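Local coordinates for protein citrate lyase, subunit 1 (Methanosaeta concilii, PDB 6HXI) that probably catalyses, as a subunit of ATP citrate lyase, the ATP-dependent cleavage of citrate with coenzyme A into acetyl-CoA and oxaloacetate, at residues C[33-38]-C[42-47]; C[118-123]-C[180-185]; C[324-329]-C[369-374]. One frame throughout, in Å; residues are numbered along the deposited sequence.

Interaction 1: C[33-38]-C[42-47]; sequences ALVGPE and EGLEAE
Leu44 reaches from helix 41-47 onto Ala33 and Val35 of strand 33-35, and this one side chain makes every close contact between 33-38 and 42-47. The strand and the helical segment run almost exactly antiparallel, at 176°, with their axes 9.9 Å apart; Ala33 and Leu44 have the nearest CA atoms. From the CB of Leu44, which lies well short of the strand, the chain heads across the gap because CG stands opposite the backbone N (chi1 -170°). CG already meets Ala33, lying 4.1 Å from its CB. Beyond it the two methyls part. CD1 turns to the backbone and comes to 4.0 Å from Leu34 O, a van der Waals contact with a carbonyl, while also brushing Ala33 CB. CD2 makes the closer contacts: it sits 3.7 Å from Ala33 CB and 3.8 Å from Val35 CG2, bridging residues two apart in sequence. The Val35 side chain crosses that of Leu44 at about a right angle, offering CG2, the methyl beside its own backbone N. Ala33 bears its methyl toward the helix, whereas Leu34 sends its side chain the other way, against Arg7. Cutting Leu44 back to an alanine would probably open a gap over Ala33 and leave Val35 CG2 without its partner from this helix. Ala33 and Val35 also pack on Ile108 of the adjoining strand 106-110, and Val35 on Met90, which continues the apolar layer beneath the helix. The chain turns back between the two segments through a short loop, where Gly36 N is hydrogen-bonded to Thr39 OG1. Such a strand, short loop and returning helix form a beta-alpha unit, here laid against the outermost strand of a four-stranded antiparallel sheet within the ATP-grasp region.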
loop_
_atom_site.group_PDB
_atom_site.type_symbol
_atom_site.label_atom_id
_atom_site.label_comp_id
_atom_site.label_asym_id
_atom_site.label_seq_id
_atom_site.Cartn_x
_atom_site.Cartn_y
_atom_site.Cartn_z
ATOM N N ALA C 33 19.956 -50.963 -47.159
ATOM C CA ALA C 33 18.590 -51.369 -46.861
ATOM C C ALA C 33 18.601 -52.366 -45.700
ATOM O O ALA C 33 19.350 -53.348 -45.747
ATOM C CB ALA C 33 17.950 -51.997 -48.098
ATOM N N LEU C 34 17.797 -52.100 -44.652
ATOM C CA LEU C 34 17.688 -53.002 -43.507
ATOM C C LEU C 34 16.345 -53.712 -43.532
ATOM O O LEU C 34 15.311 -53.058 -43.679
ATOM C CB LEU C 34 17.902 -52.268 -42.159
ATOM C CG LEU C 34 18.013 -53.160 -40.895
ATOM C CD1 LEU C 34 19.360 -53.898 -40.835
ATOM C CD2 LEU C 34 17.790 -52.360 -39.644
ATOM N N VAL C 35 16.359 -55.045 -43.361
ATOM C CA VAL C 35 15.161 -55.884 -43.368
ATOM C C VAL C 35 14.909 -56.508 -41.987
ATOM O O VAL C 35 15.608 -57.447 -41.589
ATOM C CB VAL C 35 15.189 -56.929 -44.521
ATOM C CG1 VAL C 35 13.970 -57.848 -44.484
ATOM C CG2 VAL C 35 15.284 -56.238 -45.874
ATOM N N GLY C 36 13.912 -55.959 -41.283
ATOM C CA GLY C 36 13.468 -56.415 -39.972
ATOM C C GLY C 36 12.301 -57.385 -40.063
ATOM O O GLY C 36 11.914 -57.765 -41.175
ATOM N N PRO C 37 11.694 -57.807 -38.926
ATOM C CA PRO C 37 10.555 -58.743 -39.011
ATOM C C PRO C 37 9.316 -58.141 -39.677
ATOM O O PRO C 37 8.782 -58.746 -40.610
ATOM C CB PRO C 37 10.291 -59.148 -37.553
ATOM C CG PRO C 37 11.429 -58.609 -36.762
ATOM C CD PRO C 37 12.003 -57.462 -37.524
ATOM N N GLU C 38 8.887 -56.937 -39.230
ATOM C CA GLU C 38 7.707 -56.248 -39.762
ATOM C C GLU C 38 8.057 -55.172 -40.826
ATOM O O GLU C 38 7.498 -54.068 -40.817
ATOM C CB GLU C 38 6.808 -55.691 -38.630
ATOM C CG GLU C 38 7.483 -54.799 -37.595
ATOM C CD GLU C 38 6.504 -54.000 -36.752
ATOM O OE1 GLU C 38 5.780 -54.612 -35.932
ATOM O OE2 GLU C 38 6.452 -52.760 -36.922
ATOM N N GLU C 42 7.904 -54.021 -50.304
ATOM C CA GLU C 42 7.454 -53.084 -51.345
ATOM C C GLU C 42 7.681 -51.608 -50.989
ATOM O O GLU C 42 7.840 -50.783 -51.892
ATOM C CB GLU C 42 5.981 -53.338 -51.712
ATOM C CG GLU C 42 5.727 -54.706 -52.329
ATOM C CD GLU C 42 4.274 -55.135 -52.359
ATOM O OE1 GLU C 42 3.627 -55.135 -51.286
ATOM O OE2 GLU C 42 3.792 -55.505 -53.454
ATOM N N GLY C 43 7.683 -51.298 -49.690
ATOM C CA GLY C 43 7.925 -49.954 -49.181
ATOM C C GLY C 43 9.389 -49.581 -49.312
ATOM O O GLY C 43 9.715 -48.489 -49.789
ATOM N N LEU C 44 10.279 -50.525 -48.915
ATOM C CA LEU C 44 11.742 -50.438 -48.989
ATOM C C LEU C 44 12.189 -50.419 -50.457
ATOM O O LEU C 44 13.180 -49.776 -50.784
ATOM C CB LEU C 44 12.355 -51.648 -48.257
ATOM C CG LEU C 44 13.863 -51.650 -48.001
ATOM C CD1 LEU C 44 14.214 -50.838 -46.762
ATOM C CD2 LEU C 44 14.364 -53.064 -47.845
ATOM N N GLU C 45 11.450 -51.118 -51.329
ATOM C CA GLU C 45 11.676 -51.193 -52.774
ATOM C C GLU C 45 11.369 -49.835 -53.431
ATOM O O GLU C 45 12.027 -49.464 -54.404
ATOM C CB GLU C 45 10.770 -52.273 -53.366
ATOM C CG GLU C 45 11.422 -53.122 -54.433
ATOM C CD GLU C 45 10.480 -54.181 -54.962
ATOM O OE1 GLU C 45 10.346 -55.241 -54.307
ATOM O OE2 GLU C 45 9.845 -53.936 -56.014
ATOM N N ALA C 46 10.360 -49.111 -52.897
ATOM C CA ALA C 46 9.933 -47.779 -53.343
ATOM C C ALA C 46 10.861 -46.711 -52.758
ATOM O O ALA C 46 11.010 -45.637 -53.339
ATOM C CB ALA C 46 8.501 -47.520 -52.909
ATOM N N GLU C 47 11.481 -47.021 -51.604
ATOM C CA GLU C 47 12.450 -46.173 -50.908
ATOM C C GLU C 47 13.830 -46.311 -51.580
ATOM O O GLU C 47 14.577 -45.333 -51.656
ATOM C CB GLU C 47 12.541 -46.569 -49.416
ATOM C CG GLU C 47 11.402 -46.043 -48.544
ATOM C CD GLU C 47 11.161 -46.709 -47.194
ATOM O OE1 GLU C 47 11.867 -47.688 -46.857
ATOM O OE2 GLU C 47 10.244 -46.249 -46.473
#

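Interaction 2: C[118-123]-C[180-185]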
loop_
_atom_site.group_PDB
_atom_site.type_symbol
_atom_site.label_atom_id
_atom_site.label_comp_id
_atom_site.label_asym_id
_atom_site.label_seq_id
_atom_site.Cartn_x
_atom_site.Cartn_y
_atom_site.Cartn_z
ATOM N N TYR C 118 41.968 -54.520 -47.247
ATOM C CA TYR C 118 42.731 -53.909 -46.154
ATOM C C TYR C 118 41.874 -53.810 -44.895
ATOM O O TYR C 118 40.653 -53.673 -44.980
ATOM C CB TYR C 118 43.314 -52.525 -46.532
ATOM C CG TYR C 118 44.159 -52.463 -47.796
ATOM C CD1 TYR C 118 44.958 -53.538 -48.182
ATOM C CD2 TYR C 118 44.206 -51.307 -48.569
ATOM C CE1 TYR C 118 45.734 -53.485 -49.339
ATOM C CE2 TYR C 118 44.981 -51.240 -49.728
ATOM C CZ TYR C 118 45.742 -52.333 -50.113
ATOM O OH TYR C 118 46.507 -52.267 -51.258
ATOM N N TYR C 119 42.523 -53.904 -43.724
ATOM C CA TYR C 119 41.856 -53.846 -42.419
ATOM C C TYR C 119 42.205 -52.559 -41.695
ATOM O O TYR C 119 43.368 -52.153 -41.706
ATOM C CB TYR C 119 42.282 -55.075 -41.588
ATOM C CG TYR C 119 42.019 -55.003 -40.100
ATOM C CD1 TYR C 119 42.990 -54.529 -39.222
ATOM C CD2 TYR C 119 40.825 -55.475 -39.561
ATOM C CE1 TYR C 119 42.763 -54.487 -37.845
ATOM C CE2 TYR C 119 40.591 -55.453 -38.186
ATOM C CZ TYR C 119 41.565 -54.964 -37.332
ATOM O OH TYR C 119 41.346 -54.959 -35.978
ATOM N N VAL C 120 41.219 -51.956 -41.024
ATOM C CA VAL C 120 41.387 -50.762 -40.183
ATOM C C VAL C 120 40.493 -50.856 -38.938
ATOM O O VAL C 120 39.312 -51.179 -39.047
ATOM C CB VAL C 120 41.248 -49.397 -40.936
ATOM C CG1 VAL C 120 39.835 -49.175 -41.479
ATOM C CG2 VAL C 120 41.675 -48.227 -40.054
ATOM N N ALA C 121 41.059 -50.568 -37.762
ATOM C CA ALA C 121 40.303 -50.564 -36.513
ATOM C C ALA C 121 40.759 -49.467 -35.556
ATOM O O ALA C 121 41.962 -49.246 -35.371
ATOM C CB ALA C 121 40.373 -51.926 -35.836
ATOM N N ILE C 122 39.787 -48.777 -34.942
ATOM C CA ILE C 122 40.071 -47.736 -33.967
ATOM C C ILE C 122 39.428 -48.126 -32.643
ATOM O O ILE C 122 38.250 -48.458 -32.581
ATOM C CB ILE C 122 39.767 -46.276 -34.410
ATOM C CG1 ILE C 122 40.250 -45.984 -35.850
ATOM C CG2 ILE C 122 40.376 -45.256 -33.399
ATOM C CD1 ILE C 122 39.656 -44.729 -36.459
ATOM N N SER C 123 40.252 -48.139 -31.601
ATOM C CA SER C 123 39.912 -48.481 -30.228
ATOM C C SER C 123 40.623 -47.473 -29.344
ATOM O O SER C 123 41.581 -46.844 -29.787
ATOM C CB SER C 123 40.449 -49.874 -29.917
ATOM O OG SER C 123 39.620 -50.519 -28.971
ATOM N N GLU C 180 46.328 -43.185 -45.944
ATOM C CA GLU C 180 46.781 -42.208 -44.940
ATOM C C GLU C 180 45.646 -41.201 -44.699
ATOM O O GLU C 180 45.265 -40.991 -43.554
ATOM C CB GLU C 180 48.053 -41.492 -45.450
ATOM C CG GLU C 180 48.484 -40.260 -44.667
ATOM C CD GLU C 180 49.641 -39.480 -45.267
ATOM O OE1 GLU C 180 49.695 -39.342 -46.512
ATOM O OE2 GLU C 180 50.483 -38.978 -44.489
ATOM N N GLU C 181 45.066 -40.656 -45.793
ATOM C CA GLU C 181 43.965 -39.703 -45.783
ATOM C C GLU C 181 42.671 -40.338 -45.262
ATOM O O GLU C 181 41.934 -39.684 -44.505
ATOM C CB GLU C 181 43.766 -39.086 -47.178
ATOM C CG GLU C 181 44.631 -37.853 -47.417
ATOM C CD GLU C 181 45.278 -37.699 -48.787
ATOM O OE1 GLU C 181 44.548 -37.688 -49.806
ATOM O OE2 GLU C 181 46.521 -37.532 -48.834
ATOM N N PHE C 182 42.404 -41.610 -45.655
ATOM C CA PHE C 182 41.205 -42.328 -45.234
ATOM C C PHE C 182 41.185 -42.645 -43.742
ATOM O O PHE C 182 40.140 -42.451 -43.091
ATOM C CB PHE C 182 40.968 -43.595 -46.086
ATOM C CG PHE C 182 39.927 -44.537 -45.526
ATOM C CD1 PHE C 182 38.582 -44.189 -45.517
ATOM C CD2 PHE C 182 40.301 -45.736 -44.928
ATOM C CE1 PHE C 182 37.629 -45.035 -44.954
ATOM C CE2 PHE C 182 39.346 -46.581 -44.358
ATOM C CZ PHE C 182 38.015 -46.226 -44.383
ATOM N N ILE C 183 42.317 -43.130 -43.194
ATOM C CA ILE C 183 42.388 -43.505 -41.768
ATOM C C ILE C 183 42.475 -42.247 -40.876
ATOM O O ILE C 183 42.014 -42.288 -39.728
ATOM C CB ILE C 183 43.460 -44.586 -41.451
ATOM C CG1 ILE C 183 44.906 -44.034 -41.481
ATOM C CG2 ILE C 183 43.295 -45.814 -42.389
ATOM C CD1 ILE C 183 45.966 -45.048 -40.950
ATOM N N THR C 184 42.991 -41.114 -41.440
ATOM C CA THR C 184 43.063 -39.814 -40.752
ATOM C C THR C 184 41.634 -39.280 -40.588
ATOM O O THR C 184 41.289 -38.787 -39.514
ATOM C CB THR C 184 44.028 -38.845 -41.488
ATOM O OG1 THR C 184 45.360 -39.341 -41.342
ATOM C CG2 THR C 184 43.982 -37.415 -40.949
ATOM N N ALA C 185 40.811 -39.407 -41.656
ATOM C CA ALA C 185 39.401 -39.013 -41.703
ATOM C C ALA C 185 38.571 -39.914 -40.784
ATOM O O ALA C 185 37.689 -39.423 -40.076
ATOM C CB ALA C 185 38.886 -39.117 -43.129
#
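Val120 sets its two methyls against Phe182 and Ile183, joining a strand of the six-stranded antiparallel sheet in the ATP-grasp region to helix 173-192, which packs over one face of that sheet. The conformation of Val120 divides the work: with chi1 at 65°, CG1 stands between the backbone N and the carbonyl carbon, and CG2 takes the place opposite N. CG1 meets the edge of the Phe182 ring near its plane, 3.9 Å from CE2. Phe182 does not start out facing the strand; its CG lies anti to the backbone N (chi1 168°), which brings the ring edge, at CE2, up to the valine, and the ring also meets that of Phe203 on the adjacent strand 195-206. CG2 of Val120 touches CG2 of Ile183 at 3.7 Å. In Ile183 the longer branch, CG1, is the one held in the crowded position, and the methyl beside the backbone N faces the valine. Ile131 of strand 128-134 and Leu186 of the same helix close round Val120. On the helix itself, Glu180 O takes two bonds from Thr184, from opposite faces of its carbonyl plane: Thr184 N at 3.1 Å and Thr184 OG1 at 2.8 Å.

Interaction 3: C[324-329]-C[369-374]; sequences LMTRSK and ADIEIY
Met325 and Thr326, where the chain comes off the last turns of helix 311-325, lie against Ile371, which opens strand 371-376. Just before that strand the backbone leaves helix 363-368 through a Schellman motif, Asp370 adopting positive phi (56°) and so turning the chain into the sheet. Ile371 carries the contact from the strand side. Met325 and Ile371 reach toward each other tip to tip: the methionine, extended beyond CG, places CE 3.8 Å from Ile371 CG2, while its CG lies 3.8 Å from Ile371 CD1. The isoleucine thus touches the methionine with both branches. Thr326 crosses Ile371 at about a right angle and brings CG2 to 3.8 Å from the same CD1. Its hydroxyl is engaged by the preceding helical turn, OG1 being hydrogen-bonded to the carbonyl oxygens of Leu322 and Asp323, which probably helps to hold the rotation that presents CG2 to the isoleucine. Lys334 NZ ties down Met325 O and Ser328 O. Met325 also packs on Trp274 and Leu336, so the C-terminal part of helix 311-325 is seated on a parallel sheet in which strand 371-376 lies between strands 334-338 and 400-403.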
loop_
_atom_site.group_PDB
_atom_site.type_symbol
_atom_site.label_atom_id
_atom_site.label_comp_id
_atom_site.label_asym_id
_atom_site.label_seq_id
_atom_site.Cartn_x
_atom_site.Cartn_y
_atom_site.Cartn_z
ATOM N N LEU C 324 6.754 -57.782 -13.063
ATOM C CA LEU C 324 7.450 -58.915 -13.680
ATOM C C LEU C 324 7.515 -60.166 -12.796
ATOM O O LEU C 324 7.505 -61.283 -13.313
ATOM C CB LEU C 324 8.865 -58.493 -14.089
ATOM C CG LEU C 324 8.986 -57.514 -15.254
ATOM C CD1 LEU C 324 10.290 -56.727 -15.157
ATOM C CD2 LEU C 324 8.884 -58.235 -16.588
ATOM N N MET C 325 7.595 -59.964 -11.475
ATOM C CA MET C 325 7.673 -60.973 -10.420
ATOM C C MET C 325 6.305 -61.634 -10.098
ATOM O O MET C 325 6.276 -62.709 -9.496
ATOM C CB MET C 325 8.191 -60.270 -9.163
ATOM C CG MET C 325 8.864 -61.165 -8.186
ATOM S SD MET C 325 9.649 -60.208 -6.870
ATOM C CE MET C 325 10.294 -61.554 -5.895
ATOM N N THR C 326 5.190 -60.974 -10.458
ATOM C CA THR C 326 3.829 -61.415 -10.127
ATOM C C THR C 326 3.025 -61.936 -11.341
ATOM O O THR C 326 1.820 -62.197 -11.226
ATOM C CB THR C 326 3.087 -60.300 -9.383
ATOM O OG1 THR C 326 3.009 -59.142 -10.215
ATOM C CG2 THR C 326 3.724 -59.960 -8.026
ATOM N N ARG C 327 3.699 -62.110 -12.489
ATOM C CA ARG C 327 3.088 -62.620 -13.706
ATOM C C ARG C 327 2.872 -64.131 -13.592
ATOM O O ARG C 327 1.755 -64.605 -13.802
ATOM C CB ARG C 327 3.940 -62.250 -14.927
ATOM C CG ARG C 327 3.819 -60.772 -15.270
ATOM C CD ARG C 327 4.896 -60.286 -16.214
ATOM N NE ARG C 327 4.773 -58.847 -16.447
ATOM C CZ ARG C 327 5.193 -58.216 -17.540
ATOM N NH1 ARG C 327 5.761 -58.893 -18.532
ATOM N NH2 ARG C 327 5.035 -56.904 -17.654
ATOM N N SER C 328 3.925 -64.868 -13.193
ATOM C CA SER C 328 3.912 -66.319 -13.019
ATOM C C SER C 328 3.885 -66.716 -11.540
ATOM O O SER C 328 4.525 -66.068 -10.711
ATOM C CB SER C 328 5.137 -66.929 -13.689
ATOM O OG SER C 328 5.089 -68.348 -13.721
ATOM N N LYS C 329 3.146 -67.788 -11.218
ATOM C CA LYS C 329 3.048 -68.328 -9.863
ATOM C C LYS C 329 3.996 -69.524 -9.765
ATOM O O LYS C 329 3.859 -70.495 -10.520
ATOM C CB LYS C 329 1.595 -68.701 -9.518
ATOM C CG LYS C 329 1.367 -69.015 -8.041
ATOM C CD LYS C 329 -0.118 -69.078 -7.704
ATOM C CE LYS C 329 -0.368 -69.664 -6.338
ATOM N NZ LYS C 329 -1.727 -69.328 -5.842
ATOM N N ALA C 369 1.532 -64.830 -4.887
ATOM C CA ALA C 369 2.746 -65.379 -5.501
ATOM C C ALA C 369 3.771 -65.960 -4.496
ATOM O O ALA C 369 4.836 -66.428 -4.921
ATOM C CB ALA C 369 3.396 -64.345 -6.405
ATOM N N ASP C 370 3.424 -65.973 -3.175
ATOM C CA ASP C 370 4.237 -66.505 -2.059
ATOM C C ASP C 370 5.623 -65.842 -1.998
ATOM O O ASP C 370 6.649 -66.500 -1.803
ATOM C CB ASP C 370 4.307 -68.057 -2.102
ATOM C CG ASP C 370 4.702 -68.752 -0.805
ATOM O OD1 ASP C 370 4.199 -68.344 0.269
ATOM O OD2 ASP C 370 5.452 -69.756 -0.873
ATOM N N ILE C 371 5.629 -64.515 -2.177
ATOM C CA ILE C 371 6.840 -63.701 -2.194
ATOM C C ILE C 371 7.279 -63.349 -0.763
ATOM O O ILE C 371 6.447 -62.985 0.073
ATOM C CB ILE C 371 6.673 -62.472 -3.141
ATOM C CG1 ILE C 371 6.523 -62.938 -4.615
ATOM C CG2 ILE C 371 7.826 -61.462 -2.995
ATOM C CD1 ILE C 371 6.069 -61.868 -5.645
ATOM N N GLU C 372 8.597 -63.513 -0.496
ATOM C CA GLU C 372 9.280 -63.215 0.765
ATOM C C GLU C 372 10.282 -62.089 0.506
ATOM O O GLU C 372 11.095 -62.190 -0.416
ATOM C CB GLU C 372 9.989 -64.460 1.312
ATOM C CG GLU C 372 9.047 -65.474 1.932
ATOM C CD GLU C 372 9.558 -66.901 1.936
ATOM O OE1 GLU C 372 10.785 -67.101 2.090
ATOM O OE2 GLU C 372 8.721 -67.823 1.808
ATOM N N ILE C 373 10.187 -61.003 1.285
ATOM C CA ILE C 373 11.035 -59.819 1.118
ATOM C C ILE C 373 12.150 -59.788 2.162
ATOM O O ILE C 373 11.880 -59.983 3.344
ATOM C CB ILE C 373 10.175 -58.515 1.081
ATOM C CG1 ILE C 373 9.188 -58.530 -0.105
ATOM C CG2 ILE C 373 11.037 -57.250 1.045
ATOM C CD1 ILE C 373 7.778 -58.182 0.243
ATOM N N TYR C 374 13.402 -59.562 1.716
ATOM C CA TYR C 374 14.591 -59.475 2.573
ATOM C C TYR C 374 15.289 -58.135 2.302
ATOM O O TYR C 374 15.629 -57.830 1.155
ATOM C CB TYR C 374 15.540 -60.672 2.344
ATOM C CG TYR C 374 14.918 -62.013 2.670
ATOM C CD1 TYR C 374 14.040 -62.637 1.781
ATOM C CD2 TYR C 374 15.215 -62.670 3.860
ATOM C CE1 TYR C 374 13.446 -63.863 2.087
ATOM C CE2 TYR C 374 14.637 -63.903 4.171
ATOM C CZ TYR C 374 13.757 -64.497 3.280
ATOM O OH TYR C 374 13.197 -65.713 3.590
#

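How the interactions relate
The three contacts follow one another along the chain, each closing before the next opens, and none touches another. Interactions 1 and 2 belong to the ATP-grasp region, their centres 31 Å apart, but to different sheets: the four-stranded antiparallel sheet with strand 33-35 at its edge, and the six-stranded one containing strand 118-125. Interaction 3 lies in the citrate-binding region, on a parallel sheet, with its centre 42 Å from that of interaction 1 and 52 Å from that of interaction 2, across the chain's centre from the latter. Each joins a helix to a different sheet through apolar side chains, so the three belong to separate helix-sheet interfaces.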